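PDB 4S1H: pyridoxal kinase from Entamoeba histolytica, which probably catalyses the ATP-dependent phosphorylation of pyridoxal to pyridoxal 5'-phosphate, using bound magnesium ions. Local coordinates for residues M23-S28 with I258-C263; K205-E210 with E272-T277; T214-T219 with T247-T252. All blocks are in the same frame, centred on the assembly; numbering follows the deposited sequence.

Interaction 1 (M23-S28 with I258-C263); sequences MIILDS and INIINC
No ring or amide enters the touching surface between Ile24 and Ile25 on one side and Ile260 and Ile261 on the other, so branched aliphatic groups do all the work. A flat group, Phe16, lies just outside the two segments; its side chain touches Ile24, Ile260 and Ile261. Within the ribokinase-like fold, this contact joins the loop after helix 234-250 to helix 18-28; the two segments are 230 residues apart at their closest ends.

Ile24 carries the larger share. Its CD1 methyl meets CG2 of Ile260 at 3.8 Å and CD1 of Ile261 at 3.7 Å, so one methyl touches both loop residues. Both CB atoms of the Ile24–Ile260 pair look toward the opposing segment, whereas Ile261 gets there by its end, its chain lying roughly perpendicular to that of Ile24. Ile260 has CG1 anti to its backbone N (chi1 -166°), which extends CD1 toward the next helical residue; there it touches CG1 of Ile25 at 3.8 Å, again at about a right angle.

The four touching isoleucines are all buried. Ile25 also touches Tyr222 and Ser226 of helix 216-229, while Ile24 and Ile261 also pack on Asp27 of the second subunit, so the same small cluster reaches the dimer interface. Within the loop, an inverse gamma turn centred on Asn259 precedes the touching isoleucines, and the amide of Asn262 reaches back to it: ND2 donates to OD1 of Asn259 at 2.9 Å, meeting a lone pair in the carbonyl plane.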
loop_
_atom_site.group_PDB
_atom_site.type_symbol
_atom_site.label_atom_id
_atom_site.label_comp_id
_atom_site.label_asym_id
_atom_site.label_seq_id
_atom_site.Cartn_x
_atom_site.Cartn_y
_atom_site.Cartn_z
ATOM N N MET A 23 -1.660 -4.954 -0.125
ATOM C CA MET A 23 -0.339 -4.455 -0.537
ATOM C C MET A 23 0.759 -5.214 0.195
ATOM O O MET A 23 1.730 -5.668 -0.400
ATOM C CB MET A 23 -0.222 -2.950 -0.272
ATOM C CG MET A 23 -1.189 -2.077 -1.079
ATOM S SD MET A 23 -1.349 -0.336 -0.496
ATOM C CE MET A 23 -2.762 0.196 -1.431
ATOM N N ILE A 24 0.629 -5.319 1.515
ATOM C CA ILE A 24 1.627 -5.959 2.333
ATOM C C ILE A 24 1.832 -7.404 1.869
ATOM O O ILE A 24 2.964 -7.865 1.724
ATOM C CB ILE A 24 1.233 -5.938 3.825
ATOM C CG1 ILE A 24 1.275 -4.500 4.344
ATOM C CG2 ILE A 24 2.161 -6.830 4.657
ATOM C CD1 ILE A 24 0.498 -4.308 5.636
ATOM N N ILE A 25 0.727 -8.115 1.651
ATOM C CA ILE A 25 0.804 -9.542 1.350
ATOM C C ILE A 25 1.320 -9.776 -0.084
ATOM O O ILE A 25 2.273 -10.533 -0.289
ATOM C CB ILE A 25 -0.531 -10.261 1.626
ATOM C CG1 ILE A 25 -0.836 -10.115 3.112
ATOM C CG2 ILE A 25 -0.434 -11.712 1.188
ATOM C CD1 ILE A 25 -2.288 -10.353 3.494
ATOM N N LEU A 26 0.678 -9.158 -1.059
ATOM C CA LEU A 26 1.084 -9.319 -2.471
ATOM C C LEU A 26 2.497 -8.788 -2.709
ATOM O O LEU A 26 3.280 -9.431 -3.428
ATOM C CB LEU A 26 0.077 -8.673 -3.413
ATOM C CG LEU A 26 -1.281 -9.369 -3.502
ATOM C CD1 LEU A 26 -2.345 -8.503 -4.155
ATOM C CD2 LEU A 26 -1.188 -10.709 -4.220
ATOM N N ASP A 27 2.852 -7.679 -2.080
ATOM C CA ASP A 27 4.268 -7.214 -2.154
ATOM C C ASP A 27 5.240 -8.292 -1.595
ATOM O O ASP A 27 6.268 -8.602 -2.216
ATOM C CB ASP A 27 4.520 -5.857 -1.425
ATOM C CG ASP A 27 3.777 -4.634 -2.065
ATOM O OD1 ASP A 27 3.218 -4.713 -3.191
ATOM O OD2 ASP A 27 3.729 -3.553 -1.395
ATOM N N SER A 28 4.918 -8.900 -0.452
ATOM C CA SER A 28 5.797 -9.890 0.153
ATOM C C SER A 28 5.929 -11.174 -0.694
ATOM O O SER A 28 6.947 -11.835 -0.659
ATOM C CB SER A 28 5.375 -10.229 1.596
ATOM O OG SER A 28 5.037 -11.599 1.730
ATOM N N ILE A 258 -4.012 -6.255 13.648
ATOM C CA ILE A 258 -3.267 -7.506 13.502
ATOM C C ILE A 258 -1.804 -7.217 13.249
ATOM O O ILE A 258 -1.450 -6.177 12.662
ATOM C CB ILE A 258 -3.825 -8.438 12.402
ATOM C CG1 ILE A 258 -3.856 -7.740 11.040
ATOM C CG2 ILE A 258 -5.203 -8.957 12.818
ATOM C CD1 ILE A 258 -4.211 -8.642 9.892
ATOM N N ASN A 259 -0.950 -8.115 13.737
ATOM C CA ASN A 259 0.503 -7.918 13.720
ATOM C C ASN A 259 1.160 -8.356 12.381
ATOM O O ASN A 259 2.148 -9.092 12.371
ATOM C CB ASN A 259 1.107 -8.656 14.908
ATOM C CG ASN A 259 2.513 -8.233 15.228
ATOM O OD1 ASN A 259 2.982 -7.179 14.783
ATOM N ND2 ASN A 259 3.189 -9.026 16.043
ATOM N N ILE A 260 0.651 -7.844 11.277
ATOM C CA ILE A 260 1.052 -8.316 9.982
ATOM C C ILE A 260 2.461 -7.835 9.597
ATOM O O ILE A 260 3.184 -8.583 8.966
ATOM C CB ILE A 260 -0.030 -8.018 8.913
ATOM C CG1 ILE A 260 0.257 -8.820 7.644
ATOM C CG2 ILE A 260 -0.141 -6.535 8.605
ATOM C CD1 ILE A 260 -0.839 -8.710 6.608
ATOM N N ILE A 261 2.858 -6.633 10.004
ATOM C CA ILE A 261 4.211 -6.107 9.611
ATOM C C ILE A 261 5.342 -6.974 10.192
ATOM O O ILE A 261 6.242 -7.417 9.473
ATOM C CB ILE A 261 4.396 -4.634 10.005
ATOM C CG1 ILE A 261 3.369 -3.727 9.304
ATOM C CG2 ILE A 261 5.801 -4.140 9.643
ATOM C CD1 ILE A 261 3.419 -3.703 7.786
ATOM N N ASN A 262 5.276 -7.267 11.484
ATOM C CA ASN A 262 6.256 -8.141 12.125
ATOM C C ASN A 262 6.208 -9.591 11.639
ATOM O O ASN A 262 7.204 -10.305 11.747
ATOM C CB ASN A 262 6.164 -8.043 13.646
ATOM C CG ASN A 262 6.546 -6.654 14.146
ATOM O OD1 ASN A 262 7.576 -6.119 13.726
ATOM N ND2 ASN A 262 5.673 -6.017 14.945
ATOM N N CYS A 263 5.057 -9.993 11.087
ATOM C CA CYS A 263 4.867 -11.320 10.583
ATOM C C CYS A 263 5.154 -11.444 9.096
ATOM O O CYS A 263 5.021 -12.533 8.556
ATOM C CB CYS A 263 3.448 -11.813 10.931
ATOM S SG CYS A 263 3.267 -12.112 12.726
#

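Interaction 2 (K205-E210 with E272-T277); sequences KIPRIE and ESFTIT. With ADP (adenosine-5'-diphosphate), chain C.
Phe274 is the side chain through which segment 272-277 reaches segment 205-210, and one side of its ring does the touching. CD2 lies 3.4 Å from Lys205 O, which approaches the ring obliquely. The neighbouring CE2 meets CG1 of Ile206 at 4.0 Å, the two side chains crossing at about a right angle, while CD of Pro207 sits at the ring edge, near its plane. With CG anti to the carbonyl carbon (chi1 -67°), the phenyl group is carried to the backbone of strand 202-207.

Around this first shell, water replaces direct backbone bonding. One water accepts from Lys205 N at 2.9 Å and donates to Thr275 O at 2.9 Å. A second water, which lies in the ring plane at the edge of Phe274, accepts from Thr275 N at 2.8 Å and donates weakly to Lys205 O.

Segment 205-210 also forms part of the nucleotide pocket. Ile206 turns its CD1 to O2' of ADP, and Ile209 reads the adenine edge with its backbone: its N donates to N1 at 2.8 Å and at a nearly straight 168°, and its O receives N6 at 2.8 Å. Phe274 thus backs a strand whose continuation recognises the base.

The incoming loop is held in turn by helix 234-250, where Asn239 bonds Phe274 O and Ser243 bonds Ser273 N. The Phe274 side chain touches Ser243 and Gln246 of that helix and Ile204 of strand 202-207, close to where strand 277-278 joins the edge of the four-stranded antiparallel sheet.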
loop_
_atom_site.group_PDB
_atom_site.type_symbol
_atom_site.label_atom_id
_atom_site.label_comp_id
_atom_site.label_asym_id
_atom_site.label_seq_id
_atom_site.Cartn_x
_atom_site.Cartn_y
_atom_site.Cartn_z
ATOM N N LYS A 205 -11.801 -27.068 11.137
ATOM C CA LYS A 205 -12.136 -26.612 12.494
ATOM C C LYS A 205 -10.943 -25.822 13.066
ATOM O O LYS A 205 -9.821 -26.333 13.118
ATOM C CB LYS A 205 -12.492 -27.798 13.381
ATOM C CG LYS A 205 -13.004 -27.399 14.756
ATOM C CD LYS A 205 -13.259 -28.602 15.652
ATOM C CE LYS A 205 -14.225 -29.597 15.096
ATOM N NZ LYS A 205 -15.512 -29.020 14.651
ATOM N N ILE A 206 -11.214 -24.593 13.494
ATOM C CA ILE A 206 -10.192 -23.670 13.996
ATOM C C ILE A 206 -10.544 -23.256 15.434
ATOM O O ILE A 206 -11.615 -22.720 15.651
ATOM C CB ILE A 206 -10.165 -22.412 13.132
ATOM C CG1 ILE A 206 -9.853 -22.795 11.674
ATOM C CG2 ILE A 206 -9.145 -21.404 13.665
ATOM C CD1 ILE A 206 -10.539 -21.922 10.642
ATOM N N PRO A 207 -9.625 -23.464 16.400
ATOM C CA PRO A 207 -9.943 -23.028 17.778
ATOM C C PRO A 207 -9.995 -21.532 17.845
ATOM O O PRO A 207 -9.127 -20.886 17.248
ATOM C CB PRO A 207 -8.763 -23.557 18.604
ATOM C CG PRO A 207 -8.190 -24.673 17.801
ATOM C CD PRO A 207 -8.391 -24.279 16.356
ATOM N N ARG A 208 -11.011 -20.973 18.489
ATOM C CA ARG A 208 -11.116 -19.516 18.570
ATOM C C ARG A 208 -10.039 -18.966 19.503
ATOM O O ARG A 208 -9.825 -19.502 20.589
ATOM C CB ARG A 208 -12.495 -19.069 19.069
ATOM C CG ARG A 208 -12.709 -17.566 18.875
ATOM C CD ARG A 208 -14.024 -17.095 19.520
ATOM N NE ARG A 208 -15.191 -17.328 18.682
ATOM C CZ ARG A 208 -15.442 -16.698 17.535
ATOM N NH1 ARG A 208 -14.595 -15.792 17.043
ATOM N NH2 ARG A 208 -16.549 -16.986 16.857
ATOM N N ILE A 209 -9.376 -17.909 19.067
ATOM C CA ILE A 209 -8.457 -17.139 19.890
ATOM C C ILE A 209 -9.272 -15.958 20.401
ATOM O O ILE A 209 -10.001 -15.334 19.636
ATOM C CB ILE A 209 -7.253 -16.642 19.058
ATOM C CG1 ILE A 209 -6.428 -17.833 18.554
ATOM C CG2 ILE A 209 -6.407 -15.679 19.878
ATOM C CD1 ILE A 209 -5.371 -17.483 17.525
ATOM N N GLU A 210 -9.160 -15.655 21.691
ATOM C CA GLU A 210 -9.970 -14.591 22.292
ATOM C C GLU A 210 -9.718 -13.219 21.662
ATOM O O GLU A 210 -8.564 -12.808 21.488
ATOM C CB GLU A 210 -9.743 -14.497 23.806
ATOM C CG GLU A 210 -10.480 -15.583 24.598
ATOM C CD GLU A 210 -11.988 -15.578 24.366
ATOM O OE1 GLU A 210 -12.577 -14.490 24.169
ATOM O OE2 GLU A 210 -12.584 -16.674 24.365
ATOM N N GLU A 272 0.964 -26.477 6.855
ATOM C CA GLU A 272 -0.451 -26.751 6.738
ATOM C C GLU A 272 -0.830 -27.480 8.016
ATOM O O GLU A 272 -0.827 -28.712 8.065
ATOM C CB GLU A 272 -0.715 -27.569 5.472
ATOM C CG GLU A 272 -0.319 -26.787 4.226
ATOM C CD GLU A 272 -0.553 -27.505 2.925
ATOM O OE1 GLU A 272 -1.370 -28.453 2.899
ATOM O OE2 GLU A 272 0.064 -27.073 1.916
ATOM N N SER A 273 -1.183 -26.703 9.030
ATOM C CA SER A 273 -1.358 -27.166 10.405
ATOM C C SER A 273 -2.723 -27.747 10.712
ATOM O O SER A 273 -2.906 -28.309 11.800
ATOM C CB SER A 273 -1.174 -26.008 11.387
ATOM O OG SER A 273 -0.162 -25.168 10.976
ATOM N N PHE A 274 -3.693 -27.574 9.813
ATOM C CA PHE A 274 -5.069 -28.035 10.082
ATOM C C PHE A 274 -5.388 -29.219 9.234
ATOM O O PHE A 274 -4.722 -29.529 8.265
ATOM C CB PHE A 274 -6.063 -26.913 9.802
ATOM C CG PHE A 274 -5.935 -25.772 10.746
ATOM C CD1 PHE A 274 -5.072 -24.715 10.504
ATOM C CD2 PHE A 274 -6.674 -25.786 11.929
ATOM C CE1 PHE A 274 -4.966 -23.692 11.425
ATOM C CE2 PHE A 274 -6.572 -24.758 12.833
ATOM C CZ PHE A 274 -5.726 -23.713 12.581
ATOM N N THR A 275 -6.431 -29.923 9.643
ATOM C CA THR A 275 -6.901 -31.075 8.929
ATOM C C THR A 275 -7.990 -30.640 7.964
ATOM O O THR A 275 -8.935 -29.950 8.364
ATOM C CB THR A 275 -7.450 -32.115 9.935
ATOM O OG1 THR A 275 -6.401 -32.490 10.840
ATOM C CG2 THR A 275 -7.957 -33.350 9.229
ATOM N N ILE A 276 -7.856 -31.065 6.711
ATOM C CA ILE A 276 -8.914 -30.954 5.701
ATOM C C ILE A 276 -9.881 -32.101 5.933
ATOM O O ILE A 276 -9.525 -33.283 5.780
ATOM C CB ILE A 276 -8.347 -31.094 4.262
ATOM C CG1 ILE A 276 -7.383 -29.944 3.993
ATOM C CG2 ILE A 276 -9.458 -31.127 3.212
ATOM C CD1 ILE A 276 -8.006 -28.584 4.157
ATOM N N THR A 277 -11.109 -31.759 6.328
ATOM C CA THR A 277 -12.129 -32.798 6.589
ATOM C C THR A 277 -13.184 -32.807 5.507
ATOM O O THR A 277 -14.005 -31.891 5.428
ATOM C CB THR A 277 -12.753 -32.528 7.945
ATOM O OG1 THR A 277 -11.699 -32.532 8.930
ATOM C CG2 THR A 277 -13.853 -33.594 8.299
HETATM P PB ADP C . -13.933 -11.474 8.483
HETATM O O1B ADP C . -15.015 -11.578 9.534
HETATM O O2B ADP C . -12.922 -10.376 8.767
HETATM O O3B ADP C . -14.509 -11.507 7.101
HETATM P PA ADP C . -13.326 -14.104 9.541
HETATM O O1A ADP C . -14.147 -15.116 8.790
HETATM O O2A ADP C . -13.797 -13.621 10.873
HETATM O O3A ADP C . -13.063 -12.818 8.589
HETATM O "O5'" ADP C . -11.847 -14.641 9.715
HETATM C "C5'" ADP C . -11.037 -15.095 8.650
HETATM C "C4'" ADP C . -10.150 -16.172 9.207
HETATM O "O4'" ADP C . -9.376 -15.638 10.281
HETATM C "C3'" ADP C . -10.964 -17.313 9.807
HETATM O "O3'" ADP C . -11.238 -18.323 8.830
HETATM C "C2'" ADP C . -10.079 -17.779 10.922
HETATM O "O2'" ADP C . -9.103 -18.679 10.416
HETATM C "C1'" ADP C . -9.363 -16.525 11.390
HETATM N N9 ADP C . -9.957 -15.867 12.578
HETATM C C8 ADP C . -10.713 -14.764 12.653
HETATM N N7 ADP C . -11.036 -14.464 13.936
HETATM C C5 ADP C . -10.461 -15.400 14.705
HETATM C C6 ADP C . -10.377 -15.685 16.156
HETATM N N6 ADP C . -11.013 -14.878 17.031
HETATM N N1 ADP C . -9.673 -16.772 16.537
HETATM C C2 ADP C . -9.042 -17.584 15.643
HETATM N N3 ADP C . -9.072 -17.374 14.311
HETATM C C4 ADP C . -9.751 -16.317 13.805
HETATM O O HOH W 1 -10.800 -29.724 10.545
HETATM O O HOH W 2 -8.115 -29.022 11.726
#

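Interaction 3 (T214-T219 with T247-T252). With ADP (adenosine-5'-diphosphate), chain C.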
loop_
_atom_site.group_PDB
_atom_site.type_symbol
_atom_site.label_atom_id
_atom_site.label_comp_id
_atom_site.label_asym_id
_atom_site.label_seq_id
_atom_site.Cartn_x
_atom_site.Cartn_y
_atom_site.Cartn_z
ATOM N N THR A 214 -9.800 -7.240 13.451
ATOM C CA THR A 214 -10.157 -6.495 12.274
ATOM C C THR A 214 -9.080 -6.754 11.196
ATOM O O THR A 214 -7.904 -6.936 11.501
ATOM C CB THR A 214 -10.307 -5.000 12.639
ATOM O OG1 THR A 214 -11.342 -4.858 13.627
ATOM C CG2 THR A 214 -10.656 -4.168 11.420
ATOM N N GLY A 215 -9.520 -6.859 9.958
ATOM C CA GLY A 215 -8.629 -7.190 8.834
ATOM C C GLY A 215 -8.261 -8.655 8.649
ATOM O O GLY A 215 -7.432 -9.002 7.794
ATOM N N VAL A 216 -8.850 -9.537 9.440
ATOM C CA VAL A 216 -8.466 -10.955 9.360
ATOM C C VAL A 216 -8.988 -11.633 8.104
ATOM O O VAL A 216 -8.281 -12.398 7.441
ATOM C CB VAL A 216 -8.864 -11.755 10.625
ATOM C CG1 VAL A 216 -7.864 -11.495 11.720
ATOM C CG2 VAL A 216 -10.283 -11.439 11.116
ATOM N N GLY A 217 -10.236 -11.354 7.751
ATOM C CA GLY A 217 -10.784 -11.845 6.512
ATOM C C GLY A 217 -10.053 -11.325 5.304
ATOM O O GLY A 217 -9.862 -12.044 4.337
ATOM N N ASP A 218 -9.671 -10.053 5.352
ATOM C CA ASP A 218 -8.891 -9.479 4.257
ATOM C C ASP A 218 -7.536 -10.192 4.119
ATOM O O ASP A 218 -7.103 -10.521 3.011
ATOM C CB ASP A 218 -8.694 -7.960 4.494
ATOM C CG ASP A 218 -10.031 -7.208 4.663
ATOM O OD1 ASP A 218 -11.073 -7.712 4.143
ATOM O OD2 ASP A 218 -10.043 -6.124 5.319
ATOM N N THR A 219 -6.871 -10.399 5.239
ATOM C CA THR A 219 -5.578 -11.076 5.275
ATOM C C THR A 219 -5.726 -12.486 4.711
ATOM O O THR A 219 -4.963 -12.892 3.850
ATOM C CB THR A 219 -5.027 -11.066 6.697
ATOM O OG1 THR A 219 -4.814 -9.706 7.098
ATOM C CG2 THR A 219 -3.756 -11.870 6.819
ATOM N N THR A 247 -0.893 -18.109 13.085
ATOM C CA THR A 247 0.388 -17.611 13.544
ATOM C C THR A 247 0.349 -16.100 13.784
ATOM O O THR A 247 0.844 -15.637 14.813
ATOM C CB THR A 247 1.502 -17.960 12.546
ATOM O OG1 THR A 247 1.595 -19.385 12.454
ATOM C CG2 THR A 247 2.851 -17.372 12.992
ATOM N N ILE A 248 -0.250 -15.349 12.866
ATOM C CA ILE A 248 -0.358 -13.902 13.013
ATOM C C ILE A 248 -1.166 -13.544 14.251
ATOM O O ILE A 248 -0.749 -12.706 15.049
ATOM C CB ILE A 248 -0.969 -13.225 11.776
ATOM C CG1 ILE A 248 -0.051 -13.395 10.560
ATOM C CG2 ILE A 248 -1.234 -11.734 12.028
ATOM C CD1 ILE A 248 -0.733 -13.094 9.251
ATOM N N LEU A 249 -2.296 -14.217 14.430
ATOM C CA LEU A 249 -3.156 -13.902 15.571
ATOM C C LEU A 249 -2.563 -14.277 16.926
ATOM O O LEU A 249 -2.688 -13.522 17.897
ATOM C CB LEU A 249 -4.508 -14.568 15.408
ATOM C CG LEU A 249 -5.260 -14.006 14.232
ATOM C CD1 LEU A 249 -6.539 -14.770 14.102
ATOM C CD2 LEU A 249 -5.572 -12.522 14.399
ATOM N N ARG A 250 -1.916 -15.447 17.004
ATOM C CA ARG A 250 -1.200 -15.846 18.231
ATOM C C ARG A 250 -0.146 -14.823 18.605
ATOM O O ARG A 250 0.154 -14.623 19.782
ATOM C CB ARG A 250 -0.581 -17.245 18.104
ATOM C CG ARG A 250 -1.612 -18.379 18.225
ATOM C CD ARG A 250 -1.009 -19.761 18.217
ATOM N NE ARG A 250 -2.012 -20.820 18.026
ATOM C CZ ARG A 250 -1.757 -22.125 18.125
ATOM N NH1 ARG A 250 -0.536 -22.564 18.430
ATOM N NH2 ARG A 250 -2.738 -23.002 17.925
ATOM N N ASN A 251 0.407 -14.151 17.597
ATOM C CA ASN A 251 1.410 -13.131 17.822
ATOM C C ASN A 251 0.925 -11.688 17.826
ATOM O O ASN A 251 1.736 -10.762 17.776
ATOM C CB ASN A 251 2.526 -13.329 16.798
ATOM C CG ASN A 251 3.312 -14.578 17.102
ATOM O OD1 ASN A 251 4.199 -14.565 17.967
ATOM N ND2 ASN A 251 2.963 -15.667 16.453
ATOM N N THR A 252 -0.386 -11.504 17.941
ATOM C CA THR A 252 -0.992 -10.190 17.963
ATOM C C THR A 252 -1.380 -9.862 19.389
ATOM O O THR A 252 -2.017 -10.670 20.058
ATOM C CB THR A 252 -2.215 -10.155 17.034
ATOM O OG1 THR A 252 -1.789 -10.364 15.696
ATOM C CG2 THR A 252 -2.966 -8.864 17.150
HETATM P PB ADP C . -13.933 -11.474 8.483
HETATM O O1B ADP C . -15.015 -11.578 9.534
HETATM O O2B ADP C . -12.922 -10.376 8.767
HETATM O O3B ADP C . -14.509 -11.507 7.101
HETATM P PA ADP C . -13.326 -14.104 9.541
HETATM O O1A ADP C . -14.147 -15.116 8.790
HETATM O O2A ADP C . -13.797 -13.621 10.873
HETATM O O3A ADP C . -13.063 -12.818 8.589
HETATM O "O5'" ADP C . -11.847 -14.641 9.715
HETATM C "C5'" ADP C . -11.037 -15.095 8.650
HETATM C "C4'" ADP C . -10.150 -16.172 9.207
HETATM O "O4'" ADP C . -9.376 -15.638 10.281
HETATM C "C3'" ADP C . -10.964 -17.313 9.807
HETATM O "O3'" ADP C . -11.238 -18.323 8.830
HETATM C "C2'" ADP C . -10.079 -17.779 10.922
HETATM O "O2'" ADP C . -9.103 -18.679 10.416
HETATM C "C1'" ADP C . -9.363 -16.525 11.390
HETATM N N9 ADP C . -9.957 -15.867 12.578
HETATM C C8 ADP C . -10.713 -14.764 12.653
HETATM N N7 ADP C . -11.036 -14.464 13.936
HETATM C C5 ADP C . -10.461 -15.400 14.705
HETATM C C6 ADP C . -10.377 -15.685 16.156
HETATM N N6 ADP C . -11.013 -14.878 17.031
HETATM N N1 ADP C . -9.673 -16.772 16.537
HETATM C C2 ADP C . -9.042 -17.584 15.643
HETATM N N3 ADP C . -9.072 -17.374 14.311
HETATM C C4 ADP C . -9.751 -16.317 13.805
#
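Gly215 O is gripped twice by Thr219, the residue whose methyl meets Ile248 across the contact. Thr219 OG1 donates to it at 2.8 Å and Thr219 N at 3.0 Å, from opposite faces of the carbonyl plane. Gly215 is the N-cap of helix 216-229 and opens the Gly-Val-Gly-Asp sequence that matches the GXGD signature of the ribokinase family, whose helix start, in relatives, forms an anion hole near the phosphates; the same role is likely here. Gly217 N donates to O2B of ADP at 3.0 Å, and a side chain at this glycine would run into O3B of the beta-phosphate. The positive phi of Gly215 (80°) likewise suits a glycine.

Two side-chain contacts join this helix start to the end of helix 234-250. Val216 CG1 touches CD2 of Leu249 at 3.7 Å, the side chains crossing at about a right angle. Each residue turns its second methyl to the nucleotide: Val216 CG2 to the adenine C8, and Leu249 CD1 to C4 at 3.6 Å. The pair thus lines the pocket beside the base while joining the two helices. The hydroxyl bond of Thr219 leaves CG2 anti to the backbone N, facing Ile248, and the two side chains meet tip to tip, CG2 to CD1, at a looser 4.1 Å. Cys21 and Ile25 of helix 18-28 also touch Thr219.

The end of helix 234-250 is tied off by side chains. Asn251 ND2 donates almost straight (170°) to Thr247 O, and Thr252 OG1 reaches Ile248 O at 2.6 Å from above its carbonyl plane.

How the interactions relate
Interaction 1 reaches the dimer interface, while interactions 2 and 3 both touch the nucleotide. Interaction 3 lies centrally, its centre about 10 Å from that of interaction 1 and about 14 Å from that of interaction 2, whereas interactions 1 and 2 are about 21 Å apart, centre to centre. Along the chain, interaction 3 is nested inside the loops closed by both others, and those two cross. Asn259 joins interaction 1 to interaction 3 through probable hydrogen bonds to Asn251 and Thr252, while Ile209 packs on Leu249 between interactions 2 and 3. Strand 202-207 and helices 216-229 and 234-250 thus each contribute to the pocket of one ligand.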